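Local coordinates for acyl-[acyl-carrier-protein]--UDP-N-acetylglucosamine O-acyltransferase (Helicobacter pylori, PDB 1J2Z), which catalyses the transfer of a (3R)-hydroxyacyl chain from acyl carrier protein to UDP-N-acetylglucosamine, the first step of lipid A biosynthesis, at residues N43-G48 / F61-T66; H49-K54 / E79-E84; T66-L71 / P96-G101; K103-G108 / V117-D122. All blocks are in the same frame, centred on the assembly; numbering follows the deposited sequence.

Contact 1. Residues N43-G48 / F61-T66; sequences NVTLQG and FAVLGT
Residues 43-48 and 61-66 run side by side in the same direction, 12° apart end to end, with Thr45 paired to Val63 in a parallel bridge (CA to CA 4.8 Å). Thr45 is gripped from both ends: its N donates to Ala62 O at 3.1 Å, and its O accepts Leu64 N at 2.9 Å. The ladder continues from Gln47 N to Leu64 O (2.8 Å), after which Gly65 CA lies 3.2 Å from Gln47 O in a CA-H...O contact. At the other end Phe61 N reaches Asn43 O over a more bent path. Phe61 CG lies beside its own backbone N (chi1 -54°), which swings the ring back toward Asn43, and CE2 comes to 3.4 Å from Asn43 CB; amide and ring planes are 37° apart. Inside the coil Leu46 and Leu64 run abreast, with Leu46 CD2 3.7 Å from Leu64 CB. Thr45 and Val63 face outward, where Phe61 of the second subunit packs on them, and Thr45 OG1 is hydrogen-bonded to Asn42 of that subunit. The Phe61 rings of all three subunits meet edge-to-face. Equivalent residues 18 positions apart, stacked as successive coils with aliphatic side chains inside and a trimer contact outside, are characteristic of the left-handed parallel beta-helix of hexapeptide-repeat acyltransferases.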
loop_
_atom_site.group_PDB
_atom_site.type_symbol
_atom_site.label_atom_id
_atom_site.label_comp_id
_atom_site.label_asym_id
_atom_site.label_seq_id
_atom_site.Cartn_x
_atom_site.Cartn_y
_atom_site.Cartn_z
ATOM N N ASN A 43 20.956 0.424 3.724
ATOM C CA ASN A 43 19.848 1.131 4.356
ATOM C C ASN A 43 18.785 0.343 5.118
ATOM O O ASN A 43 17.590 0.623 4.988
ATOM C CB ASN A 43 19.161 2.002 3.303
ATOM C CG ASN A 43 20.046 3.137 2.820
ATOM O OD1 ASN A 43 20.238 4.130 3.522
ATOM N ND2 ASN A 43 20.597 2.989 1.627
ATOM N N VAL A 44 19.202 -0.647 5.897
ATOM C CA VAL A 44 18.241 -1.379 6.709
ATOM C C VAL A 44 18.277 -0.716 8.091
ATOM O O VAL A 44 19.352 -0.379 8.597
ATOM C CB VAL A 44 18.615 -2.874 6.859
ATOM C CG1 VAL A 44 17.717 -3.533 7.904
ATOM C CG2 VAL A 44 18.464 -3.592 5.519
ATOM N N THR A 45 17.109 -0.499 8.690
ATOM C CA THR A 45 17.061 0.103 10.015
ATOM C C THR A 45 16.607 -0.930 11.041
ATOM O O THR A 45 15.512 -1.478 10.935
ATOM C CB THR A 45 16.088 1.294 10.074
ATOM O OG1 THR A 45 16.559 2.343 9.221
ATOM C CG2 THR A 45 15.974 1.818 11.503
ATOM N N LEU A 46 17.456 -1.191 12.029
ATOM C CA LEU A 46 17.137 -2.145 13.083
ATOM C C LEU A 46 17.228 -1.421 14.424
ATOM O O LEU A 46 18.302 -0.972 14.821
ATOM C CB LEU A 46 18.127 -3.315 13.042
ATOM C CG LEU A 46 18.242 -4.055 11.705
ATOM C CD1 LEU A 46 19.272 -5.175 11.813
ATOM C CD2 LEU A 46 16.887 -4.624 11.322
ATOM N N GLN A 47 16.096 -1.301 15.111
ATOM C CA GLN A 47 16.033 -0.626 16.404
ATOM C C GLN A 47 15.423 -1.550 17.463
ATOM O O GLN A 47 15.042 -2.682 17.173
ATOM C CB GLN A 47 15.164 0.634 16.299
ATOM C CG GLN A 47 15.587 1.648 15.236
ATOM C CD GLN A 47 16.839 2.425 15.613
ATOM O OE1 GLN A 47 17.959 1.949 15.442
ATOM N NE2 GLN A 47 16.648 3.628 16.139
ATOM N N GLY A 48 15.317 -1.049 18.689
ATOM C CA GLY A 48 14.733 -1.835 19.764
ATOM C C GLY A 48 15.473 -3.118 20.094
ATOM O O GLY A 48 16.596 -3.342 19.639
ATOM N N PHE A 61 15.735 -0.367 2.860
ATOM C CA PHE A 61 14.674 0.427 3.453
ATOM C C PHE A 61 13.645 -0.306 4.298
ATOM O O PHE A 61 12.530 0.182 4.486
ATOM C CB PHE A 61 13.986 1.234 2.353
ATOM C CG PHE A 61 14.946 2.063 1.527
ATOM C CD1 PHE A 61 14.830 2.115 0.142
ATOM C CD2 PHE A 61 15.970 2.783 2.140
ATOM C CE1 PHE A 61 15.722 2.874 -0.624
ATOM C CE2 PHE A 61 16.868 3.545 1.385
ATOM C CZ PHE A 61 16.744 3.589 0.003
ATOM N N ALA A 62 14.004 -1.481 4.806
ATOM C CA ALA A 62 13.090 -2.199 5.684
ATOM C C ALA A 62 13.315 -1.584 7.066
ATOM O O ALA A 62 14.421 -1.140 7.376
ATOM C CB ALA A 62 13.430 -3.681 5.714
ATOM N N VAL A 63 12.274 -1.539 7.888
ATOM C CA VAL A 63 12.410 -0.982 9.226
ATOM C C VAL A 63 11.923 -2.010 10.231
ATOM O O VAL A 63 10.752 -2.394 10.216
ATOM C CB VAL A 63 11.586 0.313 9.382
ATOM C CG1 VAL A 63 11.679 0.835 10.807
ATOM C CG2 VAL A 63 12.100 1.362 8.408
ATOM N N LEU A 64 12.822 -2.454 11.101
ATOM C CA LEU A 64 12.463 -3.456 12.098
ATOM C C LEU A 64 12.821 -3.009 13.504
ATOM O O LEU A 64 13.933 -2.547 13.760
ATOM C CB LEU A 64 13.182 -4.777 11.815
ATOM C CG LEU A 64 13.149 -5.401 10.418
ATOM C CD1 LEU A 64 13.756 -6.790 10.507
ATOM C CD2 LEU A 64 11.729 -5.482 9.888
ATOM N N GLY A 65 11.869 -3.131 14.416
ATOM C CA GLY A 65 12.156 -2.773 15.786
ATOM C C GLY A 65 11.719 -1.421 16.294
ATOM O O GLY A 65 11.869 -1.170 17.482
ATOM N N THR A 66 11.212 -0.538 15.434
ATOM C CA THR A 66 10.760 0.757 15.928
ATOM C C THR A 66 9.520 0.485 16.770
ATOM O O THR A 66 8.884 -0.558 16.622
ATOM C CB THR A 66 10.403 1.745 14.784
ATOM O OG1 THR A 66 9.476 1.129 13.884
ATOM C CG2 THR A 66 11.657 2.163 14.030
#

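Contact 2. Residues H49-K54 / E79-E84; sequences HTFVGK and ELIIGE
Thr50 and Leu80 lie alongside each other on the inner face of the sheet, the methyl CG2 of Thr50 3.8 Å from Leu80 CD1, while Thr50 OG1 turns to the carbonyl of Gln47. Val52 and Ile82 continue this inner row. On the outer face Phe51 and Ile81 meet at a slant: CG of Phe51 stands anti to the backbone N (chi1 176°), leaning the ring toward the C-terminal end of the strand, where CD2 lies 4.2 Å from Ile81 CG2. The same CD2 is 3.7 Å from the carbonyl oxygen of Ile82. Backbone hydrogen bonds of the parallel ladder keep the pairs in register, among them Phe51 N to Leu80 O (2.9 Å) and Ile82 N to Phe51 O (2.8 Å). Beyond the strands Lys54 and Glu84 extend together, with Lys54 CB 3.8 Å from Glu84 CG. Their charges stop short of a salt bridge; a water links them instead, 2.8 Å from Lys54 NZ and 2.6 Å from Glu84 OE2, and Lys54 NZ pairs with Asp35. Such an aliphatic inner row behind a mixed, partly exposed outer one marks a flat wall of the left-handed beta-helix prism.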
loop_
_atom_site.group_PDB
_atom_site.type_symbol
_atom_site.label_atom_id
_atom_site.label_comp_id
_atom_site.label_asym_id
_atom_site.label_seq_id
_atom_site.Cartn_x
_atom_site.Cartn_y
_atom_site.Cartn_z
ATOM N N HIS A 49 14.828 -3.965 20.891
ATOM C CA HIS A 49 15.397 -5.237 21.320
ATOM C C HIS A 49 15.017 -6.261 20.270
ATOM O O HIS A 49 14.062 -7.022 20.432
ATOM C CB HIS A 49 14.820 -5.602 22.689
ATOM C CG HIS A 49 14.799 -4.447 23.640
ATOM N ND1 HIS A 49 15.950 -3.870 24.132
ATOM C CD2 HIS A 49 13.773 -3.710 24.127
ATOM C CE1 HIS A 49 15.635 -2.826 24.877
ATOM N NE2 HIS A 49 14.319 -2.707 24.889
ATOM N N THR A 50 15.793 -6.266 19.193
ATOM C CA THR A 50 15.543 -7.124 18.053
ATOM C C THR A 50 16.612 -8.180 17.793
ATOM O O THR A 50 17.809 -7.882 17.768
ATOM C CB THR A 50 15.402 -6.255 16.791
ATOM O OG1 THR A 50 14.459 -5.202 17.047
ATOM C CG2 THR A 50 14.929 -7.087 15.611
ATOM N N PHE A 51 16.160 -9.414 17.596
ATOM C CA PHE A 51 17.048 -10.530 17.304
ATOM C C PHE A 51 16.717 -11.005 15.892
ATOM O O PHE A 51 15.544 -11.206 15.561
ATOM C CB PHE A 51 16.816 -11.687 18.284
ATOM C CG PHE A 51 17.637 -12.912 17.977
ATOM C CD1 PHE A 51 18.951 -13.019 18.422
ATOM C CD2 PHE A 51 17.109 -13.942 17.201
ATOM C CE1 PHE A 51 19.729 -14.131 18.096
ATOM C CE2 PHE A 51 17.881 -15.060 16.868
ATOM C CZ PHE A 51 19.193 -15.152 17.319
ATOM N N VAL A 52 17.747 -11.173 15.069
ATOM C CA VAL A 52 17.587 -11.634 13.691
ATOM C C VAL A 52 18.373 -12.942 13.534
ATOM O O VAL A 52 19.606 -12.955 13.624
ATOM C CB VAL A 52 18.114 -10.580 12.690
ATOM C CG1 VAL A 52 17.994 -11.104 11.268
ATOM C CG2 VAL A 52 17.311 -9.286 12.824
ATOM N N GLY A 53 17.638 -14.033 13.307
ATOM C CA GLY A 53 18.224 -15.360 13.177
ATOM C C GLY A 53 19.156 -15.643 12.012
ATOM O O GLY A 53 19.178 -14.919 11.016
ATOM N N LYS A 54 19.912 -16.732 12.147
ATOM C CA LYS A 54 20.889 -17.158 11.149
ATOM C C LYS A 54 20.406 -17.155 9.708
ATOM O O LYS A 54 19.315 -17.639 9.397
ATOM C CB LYS A 54 21.413 -18.571 11.463
ATOM C CG LYS A 54 22.116 -18.738 12.810
ATOM C CD LYS A 54 22.693 -20.155 12.948
ATOM C CE LYS A 54 23.437 -20.352 14.269
ATOM N NZ LYS A 54 22.517 -20.369 15.441
ATOM N N GLU A 79 10.164 -7.038 22.757
ATOM C CA GLU A 79 11.132 -7.542 21.794
ATOM C C GLU A 79 10.549 -7.905 20.439
ATOM O O GLU A 79 9.338 -8.066 20.284
ATOM C CB GLU A 79 11.813 -8.798 22.344
ATOM C CG GLU A 79 12.241 -8.733 23.798
ATOM C CD GLU A 79 12.739 -10.079 24.296
ATOM O OE1 GLU A 79 13.892 -10.445 23.989
ATOM O OE2 GLU A 79 11.967 -10.783 24.974
ATOM N N LEU A 80 11.441 -8.050 19.466
ATOM C CA LEU A 80 11.081 -8.467 18.115
ATOM C C LEU A 80 12.058 -9.611 17.882
ATOM O O LEU A 80 13.272 -9.408 17.926
ATOM C CB LEU A 80 11.341 -7.354 17.098
ATOM C CG LEU A 80 10.572 -7.433 15.770
ATOM C CD1 LEU A 80 11.287 -6.592 14.716
ATOM C CD2 LEU A 80 10.448 -8.867 15.296
ATOM N N ILE A 81 11.538 -10.810 17.654
ATOM C CA ILE A 81 12.395 -11.971 17.449
ATOM C C ILE A 81 12.129 -12.609 16.086
ATOM O O ILE A 81 11.024 -13.070 15.809
ATOM C CB ILE A 81 12.167 -13.007 18.575
ATOM C CG1 ILE A 81 12.384 -12.330 19.935
ATOM C CG2 ILE A 81 13.117 -14.193 18.406
ATOM C CD1 ILE A 81 11.900 -13.137 21.121
ATOM N N ILE A 82 13.158 -12.627 15.243
ATOM C CA ILE A 82 13.050 -13.183 13.896
ATOM C C ILE A 82 13.910 -14.437 13.767
ATOM O O ILE A 82 15.056 -14.469 14.227
ATOM C CB ILE A 82 13.478 -12.129 12.841
ATOM C CG1 ILE A 82 12.498 -10.950 12.878
ATOM C CG2 ILE A 82 13.495 -12.741 11.449
ATOM C CD1 ILE A 82 12.957 -9.727 12.092
ATOM N N GLY A 83 13.345 -15.458 13.129
ATOM C CA GLY A 83 14.034 -16.722 12.960
ATOM C C GLY A 83 15.100 -16.795 11.885
ATOM O O GLY A 83 15.655 -15.781 11.454
ATOM N N GLU A 84 15.364 -18.021 11.443
ATOM C CA GLU A 84 16.387 -18.301 10.443
ATOM C C GLU A 84 15.885 -18.445 9.005
ATOM O O GLU A 84 14.734 -18.799 8.756
ATOM C CB GLU A 84 17.130 -19.584 10.831
ATOM C CG GLU A 84 17.814 -19.526 12.192
ATOM C CD GLU A 84 18.533 -20.821 12.545
ATOM O OE1 GLU A 84 18.951 -21.550 11.622
ATOM O OE2 GLU A 84 18.698 -21.099 13.751
HETATM O O HOH W 1 15.210 -9.509 21.301
HETATM O O HOH W 2 19.324 -18.249 14.717
HETATM O O HOH W 3 20.499 -22.238 15.279
#

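Contact 3. Residues T66-L71 / P96-G101; sequences TQPQDL and PGTEGG. With SOG (octyl 1-thio-beta-D-glucopyranoside), chain B; SO4 (sulfate ion), chain C.
Apolar packing joins the two loops, and it centres on Pro68, whose ring touches both Pro96 and Thr98. Pro68 CG meets the methyl CG2 of Thr98 at 3.9 Å, the two side chains slanting past each other, and Pro68 CD lies 4.2 Å from Pro96 CG. His121, which also contacts the thioglucoside, packs on Pro68 as well. A closer, carbon-to-oxygen contact is that of Pro96 CD with Thr66 O, 3.0 Å. Both segments are loops that leave corners of the left-handed beta-helix: residues 66-71 follow strand 63-64 and precede strand 79-82, and residues 96-101 link strand 93-94 to strand 104-107. The first loop carries substrate-binding residues, Gln69, Asp70 and Leu71. Polar bonds run mainly to bound groups. Gln67 grips a sulfate, probably from the crystallisation liquor, through a straight bond from its N to O4 (2.7 Å, 168°). Its CG sits between the backbone N and the carbonyl carbon (chi1 51°), aiming the otherwise extended chain so that NE2 reaches O3 of the same ion at 3.0 Å. On the octyl thioglucoside, Asp70 N donates a weak bond to O3 at 2.8 Å, and Gln69 OE1 stands 2.7 Å from O4. Asn133 of the second subunit donates to that same OE1, placing the sugar at a subunit boundary, and Arg89 of the second subunit binds Gln67 O. Within 96-101 the chain turns back on itself through Gly101 N to Thr98 O (3.1 Å).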
loop_
_atom_site.group_PDB
_atom_site.type_symbol
_atom_site.label_atom_id
_atom_site.label_comp_id
_atom_site.label_asym_id
_atom_site.label_seq_id
_atom_site.Cartn_x
_atom_site.Cartn_y
_atom_site.Cartn_z
ATOM N N THR A 66 11.212 -0.538 15.434
ATOM C CA THR A 66 10.760 0.757 15.928
ATOM C C THR A 66 9.520 0.485 16.770
ATOM O O THR A 66 8.884 -0.558 16.622
ATOM C CB THR A 66 10.403 1.745 14.784
ATOM O OG1 THR A 66 9.476 1.129 13.884
ATOM C CG2 THR A 66 11.657 2.163 14.030
ATOM N N GLN A 67 9.177 1.420 17.647
ATOM C CA GLN A 67 8.032 1.247 18.535
ATOM C C GLN A 67 6.695 1.013 17.844
ATOM O O GLN A 67 6.440 1.527 16.753
ATOM C CB GLN A 67 7.918 2.449 19.479
ATOM C CG GLN A 67 7.934 3.796 18.785
ATOM C CD GLN A 67 8.004 4.953 19.767
ATOM O OE1 GLN A 67 7.036 5.249 20.469
ATOM N NE2 GLN A 67 9.156 5.608 19.828
ATOM N N PRO A 68 5.820 0.213 18.472
ATOM C CA PRO A 68 4.515 -0.042 17.859
ATOM C C PRO A 68 3.748 1.259 17.633
ATOM O O PRO A 68 3.993 2.262 18.308
ATOM C CB PRO A 68 3.828 -0.978 18.861
ATOM C CG PRO A 68 4.558 -0.739 20.148
ATOM C CD PRO A 68 5.982 -0.560 19.713
ATOM N N GLN A 69 2.839 1.242 16.664
ATOM C CA GLN A 69 2.044 2.420 16.346
ATOM C C GLN A 69 0.936 2.594 17.376
ATOM O O GLN A 69 0.475 3.706 17.627
ATOM C CB GLN A 69 1.461 2.284 14.938
ATOM C CG GLN A 69 2.539 2.095 13.879
ATOM C CD GLN A 69 1.997 2.131 12.466
ATOM O OE1 GLN A 69 1.246 1.248 12.047
ATOM N NE2 GLN A 69 2.378 3.156 11.722
ATOM N N ASP A 70 0.532 1.481 17.980
ATOM C CA ASP A 70 -0.506 1.470 19.007
ATOM C C ASP A 70 -0.316 2.599 20.026
ATOM O O ASP A 70 0.800 2.865 20.478
ATOM C CB ASP A 70 -0.497 0.116 19.721
ATOM C CG ASP A 70 -1.427 0.077 20.914
ATOM O OD1 ASP A 70 -2.640 0.322 20.739
ATOM O OD2 ASP A 70 -0.943 -0.207 22.029
ATOM N N LEU A 71 -1.415 3.256 20.386
ATOM C CA LEU A 71 -1.374 4.358 21.344
ATOM C C LEU A 71 -1.171 3.870 22.772
ATOM O O LEU A 71 -0.544 4.550 23.585
ATOM C CB LEU A 71 -2.669 5.174 21.266
ATOM C CG LEU A 71 -2.793 6.365 22.224
ATOM C CD1 LEU A 71 -1.694 7.380 21.932
ATOM C CD2 LEU A 71 -4.168 7.006 22.073
ATOM N N PRO A 96 7.892 -4.474 17.647
ATOM C CA PRO A 96 7.999 -5.443 18.739
ATOM C C PRO A 96 6.669 -5.456 19.491
ATOM O O PRO A 96 5.767 -4.674 19.171
ATOM C CB PRO A 96 9.158 -4.898 19.577
ATOM C CG PRO A 96 9.057 -3.420 19.362
ATOM C CD PRO A 96 8.770 -3.315 17.887
ATOM N N GLY A 97 6.547 -6.334 20.482
ATOM C CA GLY A 97 5.300 -6.443 21.223
ATOM C C GLY A 97 5.028 -5.357 22.243
ATOM O O GLY A 97 5.698 -4.332 22.251
ATOM N N THR A 98 4.021 -5.587 23.087
ATOM C CA THR A 98 3.632 -4.646 24.137
ATOM C C THR A 98 3.362 -5.403 25.437
ATOM O O THR A 98 3.201 -6.628 25.443
ATOM C CB THR A 98 2.335 -3.877 23.783
ATOM O OG1 THR A 98 1.264 -4.808 23.608
ATOM C CG2 THR A 98 2.513 -3.062 22.512
ATOM N N GLU A 99 3.300 -4.663 26.537
ATOM C CA GLU A 99 3.045 -5.261 27.839
ATOM C C GLU A 99 1.637 -5.846 27.900
ATOM O O GLU A 99 1.407 -6.863 28.554
ATOM C CB GLU A 99 3.227 -4.214 28.941
ATOM C CG GLU A 99 2.939 -4.739 30.336
ATOM C CD GLU A 99 3.231 -3.713 31.413
ATOM O OE1 GLU A 99 2.654 -2.604 31.356
ATOM O OE2 GLU A 99 4.038 -4.019 32.319
ATOM N N GLY A 100 0.701 -5.203 27.212
ATOM C CA GLY A 100 -0.670 -5.681 27.201
ATOM C C GLY A 100 -0.843 -6.914 26.338
ATOM O O GLY A 100 -1.818 -7.653 26.488
ATOM N N GLY A 101 0.107 -7.134 25.432
ATOM C CA GLY A 101 0.052 -8.288 24.551
ATOM C C GLY A 101 0.890 -9.429 25.102
ATOM O O GLY A 101 0.624 -9.922 26.194
HETATM C C1 SOG B . -3.624 -1.622 15.175
HETATM C C2 SOG B . -2.426 -1.569 16.156
HETATM C C3 SOG B . -1.289 -0.749 15.531
HETATM C C4 SOG B . -0.879 -1.430 14.220
HETATM C C5 SOG B . -2.101 -1.470 13.267
HETATM C C6 SOG B . -1.744 -2.161 11.959
HETATM C "C1'" SOG B . -5.996 -1.928 15.377
HETATM C "C2'" SOG B . -6.720 -3.057 14.669
HETATM C "C3'" SOG B . -8.215 -2.989 14.916
HETATM C "C4'" SOG B . -8.947 -4.122 14.211
HETATM C "C5'" SOG B . -10.447 -4.049 14.465
HETATM C "C6'" SOG B . -11.185 -5.092 13.652
HETATM C "C7'" SOG B . -12.676 -5.031 13.893
HETATM C "C8'" SOG B . -13.384 -6.080 13.069
HETATM S S1 SOG B . -4.692 -2.402 15.734
HETATM O O2 SOG B . -2.828 -0.979 17.386
HETATM O O3 SOG B . -0.186 -0.704 16.413
HETATM O O4 SOG B . 0.181 -0.710 13.615
HETATM O O5 SOG B . -3.185 -2.198 13.912
HETATM O O6 SOG B . -1.153 -1.234 11.069
HETATM S S SO4 C . 12.128 3.924 18.489
HETATM O O1 SO4 C . 13.303 3.718 17.643
HETATM O O2 SO4 C . 12.272 3.153 19.714
HETATM O O3 SO4 C . 11.986 5.332 18.826
HETATM O O4 SO4 C . 10.916 3.495 17.793
#

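Contact 4. Residues K103-G108 / V117-D122; sequences KKTLIG and VHVAHD. With SOG (octyl 1-thio-beta-D-glucopyranoside), chain B.
Thr105 and Asp122 form the tight part of this contact. Asp122 N comes 3.0 Å from Thr105 OG1 in a weak, bent hydrogen bond, while that hydroxyl is also bonded to Asn95 O. Beside it Asp122 CA points its hydrogen almost straight at Lys104 O (3.1 Å, 167° at H). On the interior side, the methyl CG2 of Thr105 slants past Val119, meeting CG1 at 4.0 Å. Asp122 holds its backbone in a turn with positive phi, and CG beside its own N (chi1 -58°) brings the carboxylate back toward 103-108; OD1 accepts Ile102 N, just before that segment, and OD2 is bonded to Thr98 OG1 in the preceding loop. The backbone N of Lys103 stays 3.5 Å from Asp122 OD1. Toward solvent the fit slackens, and the side chains of Lys103 and Lys104 lead away. On the ligand side, His121 and His118 approach the thioglucoside with their ring edges: His121 ND1 donates weakly to O3 (3.1 Å), and His118 CE1 is 3.1 Å from O4. The buried carboxylate, with its partners supplied by the neighbouring loop, probably helps to fix the turn next to His121, which by similarity binds the substrate.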
loop_
_atom_site.group_PDB
_atom_site.type_symbol
_atom_site.label_atom_id
_atom_site.label_comp_id
_atom_site.label_asym_id
_atom_site.label_seq_id
_atom_site.Cartn_x
_atom_site.Cartn_y
_atom_site.Cartn_z
ATOM N N LYS A 103 4.369 -9.125 25.011
ATOM C CA LYS A 103 5.674 -8.485 25.159
ATOM C C LYS A 103 6.645 -8.802 24.031
ATOM O O LYS A 103 7.855 -8.648 24.189
ATOM C CB LYS A 103 6.308 -8.874 26.501
ATOM C CG LYS A 103 5.456 -8.504 27.720
ATOM C CD LYS A 103 6.132 -8.884 29.039
ATOM C CE LYS A 103 7.411 -8.088 29.269
ATOM N NZ LYS A 103 8.097 -8.457 30.543
ATOM N N LYS A 104 6.123 -9.236 22.887
ATOM C CA LYS A 104 6.992 -9.555 21.762
ATOM C C LYS A 104 6.239 -9.818 20.463
ATOM O O LYS A 104 5.036 -10.078 20.457
ATOM C CB LYS A 104 7.834 -10.795 22.094
ATOM C CG LYS A 104 7.015 -12.084 22.136
ATOM C CD LYS A 104 7.846 -13.301 22.524
ATOM C CE LYS A 104 8.066 -13.383 24.024
ATOM N NZ LYS A 104 6.779 -13.613 24.754
ATOM N N THR A 105 6.975 -9.718 19.363
ATOM C CA THR A 105 6.466 -10.012 18.035
ATOM C C THR A 105 7.417 -11.122 17.618
ATOM O O THR A 105 8.637 -10.964 17.710
ATOM C CB THR A 105 6.596 -8.811 17.091
ATOM O OG1 THR A 105 5.661 -7.801 17.491
ATOM C CG2 THR A 105 6.320 -9.235 15.651
ATOM N N LEU A 106 6.865 -12.247 17.181
ATOM C CA LEU A 106 7.685 -13.397 16.834
ATOM C C LEU A 106 7.498 -13.887 15.404
ATOM O O LEU A 106 6.379 -13.982 14.912
ATOM C CB LEU A 106 7.370 -14.531 17.818
ATOM C CG LEU A 106 8.200 -15.814 17.819
ATOM C CD1 LEU A 106 9.612 -15.520 18.325
ATOM C CD2 LEU A 106 7.525 -16.843 18.723
ATOM N N ILE A 107 8.608 -14.197 14.745
ATOM C CA ILE A 107 8.577 -14.699 13.383
ATOM C C ILE A 107 9.501 -15.910 13.336
ATOM O O ILE A 107 10.631 -15.857 13.827
ATOM C CB ILE A 107 9.045 -13.623 12.375
ATOM C CG1 ILE A 107 8.033 -12.467 12.358
ATOM C CG2 ILE A 107 9.181 -14.231 10.976
ATOM C CD1 ILE A 107 8.426 -11.311 11.459
ATOM N N GLY A 108 9.003 -16.998 12.760
ATOM C CA GLY A 108 9.767 -18.229 12.671
ATOM C C GLY A 108 10.819 -18.303 11.580
ATOM O O GLY A 108 11.541 -17.333 11.335
ATOM N N VAL A 117 5.203 -4.967 3.427
ATOM C CA VAL A 117 4.472 -5.768 4.410
ATOM C C VAL A 117 4.650 -5.187 5.814
ATOM O O VAL A 117 5.763 -4.878 6.229
ATOM C CB VAL A 117 4.961 -7.243 4.428
ATOM C CG1 VAL A 117 4.461 -7.950 5.691
ATOM C CG2 VAL A 117 4.453 -7.980 3.193
ATOM N N HIS A 118 3.550 -5.017 6.539
ATOM C CA HIS A 118 3.645 -4.510 7.903
ATOM C C HIS A 118 3.175 -5.554 8.908
ATOM O O HIS A 118 2.082 -6.102 8.779
ATOM C CB HIS A 118 2.809 -3.245 8.105
ATOM C CG HIS A 118 2.715 -2.822 9.541
ATOM N ND1 HIS A 118 1.517 -2.725 10.214
ATOM C CD2 HIS A 118 3.677 -2.524 10.445
ATOM C CE1 HIS A 118 1.745 -2.387 11.472
ATOM N NE2 HIS A 118 3.048 -2.259 11.637
ATOM N N VAL A 119 4.007 -5.824 9.905
ATOM C CA VAL A 119 3.655 -6.774 10.951
ATOM C C VAL A 119 3.548 -5.974 12.243
ATOM O O VAL A 119 4.543 -5.460 12.748
ATOM C CB VAL A 119 4.717 -7.874 11.101
ATOM C CG1 VAL A 119 4.335 -8.818 12.248
ATOM C CG2 VAL A 119 4.830 -8.646 9.803
ATOM N N ALA A 120 2.331 -5.852 12.762
ATOM C CA ALA A 120 2.099 -5.080 13.981
ATOM C C ALA A 120 2.578 -5.764 15.258
ATOM O O ALA A 120 2.925 -6.948 15.271
ATOM C CB ALA A 120 0.609 -4.732 14.104
ATOM N N HIS A 121 2.584 -4.990 16.337
ATOM C CA HIS A 121 3.011 -5.475 17.636
ATOM C C HIS A 121 2.265 -6.729 18.071
ATOM O O HIS A 121 1.082 -6.911 17.759
ATOM C CB HIS A 121 2.794 -4.393 18.696
ATOM C CG HIS A 121 1.355 -4.046 18.916
ATOM N ND1 HIS A 121 0.712 -3.048 18.217
ATOM C CD2 HIS A 121 0.428 -4.580 19.747
ATOM C CE1 HIS A 121 -0.548 -2.981 18.610
ATOM N NE2 HIS A 121 -0.746 -3.901 19.536
ATOM N N ASP A 122 2.972 -7.591 18.794
ATOM C CA ASP A 122 2.404 -8.820 19.342
ATOM C C ASP A 122 1.930 -9.887 18.357
ATOM O O ASP A 122 1.179 -10.786 18.736
ATOM C CB ASP A 122 1.263 -8.462 20.295
ATOM C CG ASP A 122 1.715 -7.555 21.420
ATOM O OD1 ASP A 122 2.564 -7.983 22.232
ATOM O OD2 ASP A 122 1.233 -6.409 21.495
HETATM C C1 SOG B . -3.624 -1.622 15.175
HETATM C C2 SOG B . -2.426 -1.569 16.156
HETATM C C3 SOG B . -1.289 -0.749 15.531
HETATM C C4 SOG B . -0.879 -1.430 14.220
HETATM C C5 SOG B . -2.101 -1.470 13.267
HETATM C C6 SOG B . -1.744 -2.161 11.959
HETATM C "C1'" SOG B . -5.996 -1.928 15.377
HETATM C "C2'" SOG B . -6.720 -3.057 14.669
HETATM C "C3'" SOG B . -8.215 -2.989 14.916
HETATM C "C4'" SOG B . -8.947 -4.122 14.211
HETATM C "C5'" SOG B . -10.447 -4.049 14.465
HETATM C "C6'" SOG B . -11.185 -5.092 13.652
HETATM C "C7'" SOG B . -12.676 -5.031 13.893
HETATM C "C8'" SOG B . -13.384 -6.080 13.069
HETATM S S1 SOG B . -4.692 -2.402 15.734
HETATM O O2 SOG B . -2.828 -0.979 17.386
HETATM O O3 SOG B . -0.186 -0.704 16.413
HETATM O O4 SOG B . 0.181 -0.710 13.615
HETATM O O5 SOG B . -3.185 -2.198 13.912
HETATM O O6 SOG B . -1.153 -1.234 11.069
#

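How the contacts relate
Contacts 1 and 2 belong to two walls of the same coils, their centres 12 Å apart, and meet in the interior where Leu64 CD1 lies 3.4 Å from Ile82 CD1. Contact 2 leads into contact 4 through neighbouring strands, Ile81 N probably bonding to Thr105 O at 2.9 Å. Contact 3 continues from contact 1 through shared Thr66, and is centred only 9 Å from contact 4; Thr98 O probably accepts Lys103 N at 2.8 Å, and Pro96 O touches His121 CB. Contacts 3 and 4 both reach the thioglucoside, whereas Leu80 of contact 2 remains about 13 Å from it, side chain to ligand. Contacts 1, 3 and 4 also touch the second subunit.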